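Local coordinates for protein phosphoserine aminotransferase (PDB 2C0R) that catalyses the reversible, pyridoxal-phosphate-dependent transamination that makes phosphoserine from 3-phosphohydroxypyruvate and glutamate, and likewise phosphohydroxythreonine for pyridoxine synthesis, at residues E53-L58 against N249-K253. The protein carries 1 engineered substitution. Residues are numbered along the deposited sequence; the frame is centred on the assembly and turned at random.
Sequences EAQARL and NEVLK
Arg57 reaches from its own helix across Leu252, Asn249 and Lys253 in turn. Its CB lies 4.0 Å from Leu252 CD1. With CG set anti to the carbonyl carbon (chi1 -75°) and the chain extended to NE, CD comes to 3.3 Å from Asn249 OD1, which also approaches the CA of Ala54. Beyond CD, Lys253 CG covers one face of the guanidinium, 3.5 Å from NE, and Asn249 OD1 lies at its edge, near its plane, the amide turned only 19° from the guanidinium plane. NE and NH2 face Glu53 OE2, one turn earlier, as in a salt bridge, but that oxygen is modelled too close, so the details of the pairing are doubtful. The Glu53 carboxylate stands roughly at right angles to the Asn249 amide, and the weak hydrogen bond from Asn249 ND2 to Glu53 OE2 shares that doubt. A water connects the helices more clearly, donating to Glu53 OE1 at 2.8 Å and accepting from Lys253 NZ at 2.7 Å. Lys253 NZ also bridges to Glu250 OE1 at 2.9 Å, extending the ionic network along helix 242-257. The carboxylate of Glu53 would probably lose the arginine charge on its own helix, and the methylenes of Lys253 their cover, were Arg57 replaced by an alanine. On the inner side, Leu252 CD1 packs against Leu58 CB at 3.9 Å and approaches the backbone of Ala54. The two segment axes run roughly parallel, 9.2 Å apart with a crossing angle of 30°. This is helix-on-helix packing away from the cofactor site: helix 242-257 lies against helix 45-61, whose Ala54 and Leu58 rest on strand 68-73, at one edge of the large mixed sheet, Leu58 reaching strand 205-210 as well.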
loop_
_atom_site.group_PDB
_atom_site.type_symbol
_atom_site.label_atom_id
_atom_site.label_comp_id
_atom_site.label_asym_id
_atom_site.label_seq_id
_atom_site.Cartn_x
_atom_site.Cartn_y
_atom_site.Cartn_z
ATOM N N GLU A 53 -3.308 -5.568 17.504
ATOM C CA GLU A 53 -2.171 -6.178 18.184
ATOM C C GLU A 53 -0.864 -5.568 17.694
ATOM O O GLU A 53 0.053 -5.359 18.479
ATOM C CB GLU A 53 -2.171 -7.707 17.963
ATOM C CG GLU A 53 -1.046 -8.485 18.630
ATOM C CD GLU A 53 -0.908 -9.891 18.069
ATOM O OE1 GLU A 53 -1.868 -10.435 17.525
ATOM O OE2 GLU A 53 0.189 -10.472 18.090
ATOM N N ALA A 54 -0.812 -5.295 16.395
ATOM C CA ALA A 54 0.433 -4.741 15.857
ATOM C C ALA A 54 0.717 -3.396 16.531
ATOM O O ALA A 54 1.856 -3.116 16.850
ATOM C CB ALA A 54 0.335 -4.590 14.346
ATOM N N GLN A 55 -0.339 -2.569 16.689
ATOM C CA GLN A 55 -0.140 -1.291 17.330
ATOM C C GLN A 55 0.320 -1.442 18.780
ATOM O O GLN A 55 1.261 -0.802 19.204
ATOM C CB GLN A 55 -1.452 -0.521 17.276
ATOM C CG GLN A 55 -1.939 -0.231 15.882
ATOM C CD GLN A 55 -3.339 0.390 15.992
ATOM O OE1 GLN A 55 -3.575 1.316 16.798
ATOM N NE2 GLN A 55 -4.233 -0.122 15.185
ATOM N N ALA A 56 -0.338 -2.315 19.542
ATOM C CA ALA A 56 0.015 -2.577 20.915
ATOM C C ALA A 56 1.423 -3.150 21.039
ATOM O O ALA A 56 2.163 -2.771 21.952
ATOM C CB ALA A 56 -0.944 -3.577 21.572
ATOM N N ARG A 57 1.805 -4.054 20.155
ATOM C CA ARG A 57 3.176 -4.585 20.296
ATOM C C ARG A 57 4.228 -3.553 19.970
ATOM O O ARG A 57 5.296 -3.524 20.574
ATOM C CB ARG A 57 3.319 -5.719 19.271
ATOM C CG ARG A 57 2.614 -6.967 19.659
ATOM C CD ARG A 57 2.912 -8.080 18.667
ATOM N NE ARG A 57 2.229 -9.316 18.963
ATOM C CZ ARG A 57 2.081 -9.972 20.085
ATOM N NH1 ARG A 57 2.571 -9.508 21.228
ATOM N NH2 ARG A 57 1.429 -11.118 20.138
ATOM N N LEU A 58 3.960 -2.679 19.010
ATOM C CA LEU A 58 4.936 -1.618 18.689
ATOM C C LEU A 58 5.064 -0.670 19.867
ATOM O O LEU A 58 6.179 -0.360 20.269
ATOM C CB LEU A 58 4.467 -0.900 17.438
ATOM C CG LEU A 58 5.265 0.213 16.795
ATOM C CD1 LEU A 58 6.750 0.202 16.926
ATOM C CD2 LEU A 58 4.880 0.194 15.287
ATOM N N ASN A 249 3.079 -7.231 12.190
ATOM C CA ASN A 249 2.804 -7.874 13.500
ATOM C C ASN A 249 3.765 -9.014 13.769
ATOM O O ASN A 249 4.327 -9.135 14.857
ATOM C CB ASN A 249 1.339 -8.312 13.522
ATOM C CG ASN A 249 0.866 -8.625 14.937
ATOM O OD1 ASN A 249 1.129 -7.917 15.910
ATOM N ND2 ASN A 249 0.121 -9.711 15.015
ATOM N N GLU A 250 3.996 -9.839 12.748
ATOM C CA GLU A 250 4.937 -10.966 12.917
ATOM C C GLU A 250 6.338 -10.478 13.157
ATOM O O GLU A 250 7.098 -11.056 13.963
ATOM C CB GLU A 250 4.848 -11.852 11.668
ATOM C CG GLU A 250 3.534 -12.614 11.555
ATOM C CD GLU A 250 3.174 -13.406 12.808
ATOM O OE1 GLU A 250 2.043 -13.233 13.302
ATOM O OE2 GLU A 250 4.028 -14.173 13.309
ATOM N N VAL A 251 6.754 -9.423 12.479
ATOM C CA VAL A 251 8.108 -8.923 12.709
ATOM C C VAL A 251 8.262 -8.355 14.101
ATOM O O VAL A 251 9.293 -8.538 14.768
ATOM C CB VAL A 251 8.512 -7.878 11.647
ATOM C CG1 VAL A 251 9.813 -7.205 12.056
ATOM C CG2 VAL A 251 8.660 -8.503 10.262
ATOM N N LEU A 252 7.238 -7.695 14.607
ATOM C CA LEU A 252 7.302 -7.150 15.959
ATOM C C LEU A 252 7.418 -8.264 16.991
ATOM O O LEU A 252 8.154 -8.135 17.978
ATOM C CB LEU A 252 6.091 -6.258 16.289
ATOM C CG LEU A 252 5.895 -5.058 15.339
ATOM C CD1 LEU A 252 4.602 -4.383 15.738
ATOM C CD2 LEU A 252 7.068 -4.101 15.399
ATOM N N LYS A 253 6.684 -9.351 16.771
ATOM C CA LYS A 253 6.876 -10.515 17.650
ATOM C C LYS A 253 8.324 -10.978 17.648
ATOM O O LYS A 253 8.899 -11.278 18.669
ATOM C CB LYS A 253 5.968 -11.643 17.180
ATOM C CG LYS A 253 4.488 -11.490 17.510
ATOM C CD LYS A 253 3.700 -12.555 16.726
ATOM C CE LYS A 253 2.182 -12.312 16.907
ATOM N NZ LYS A 253 1.426 -13.329 16.118
HETATM O O HOH W 1 -1.175 -12.821 16.303
#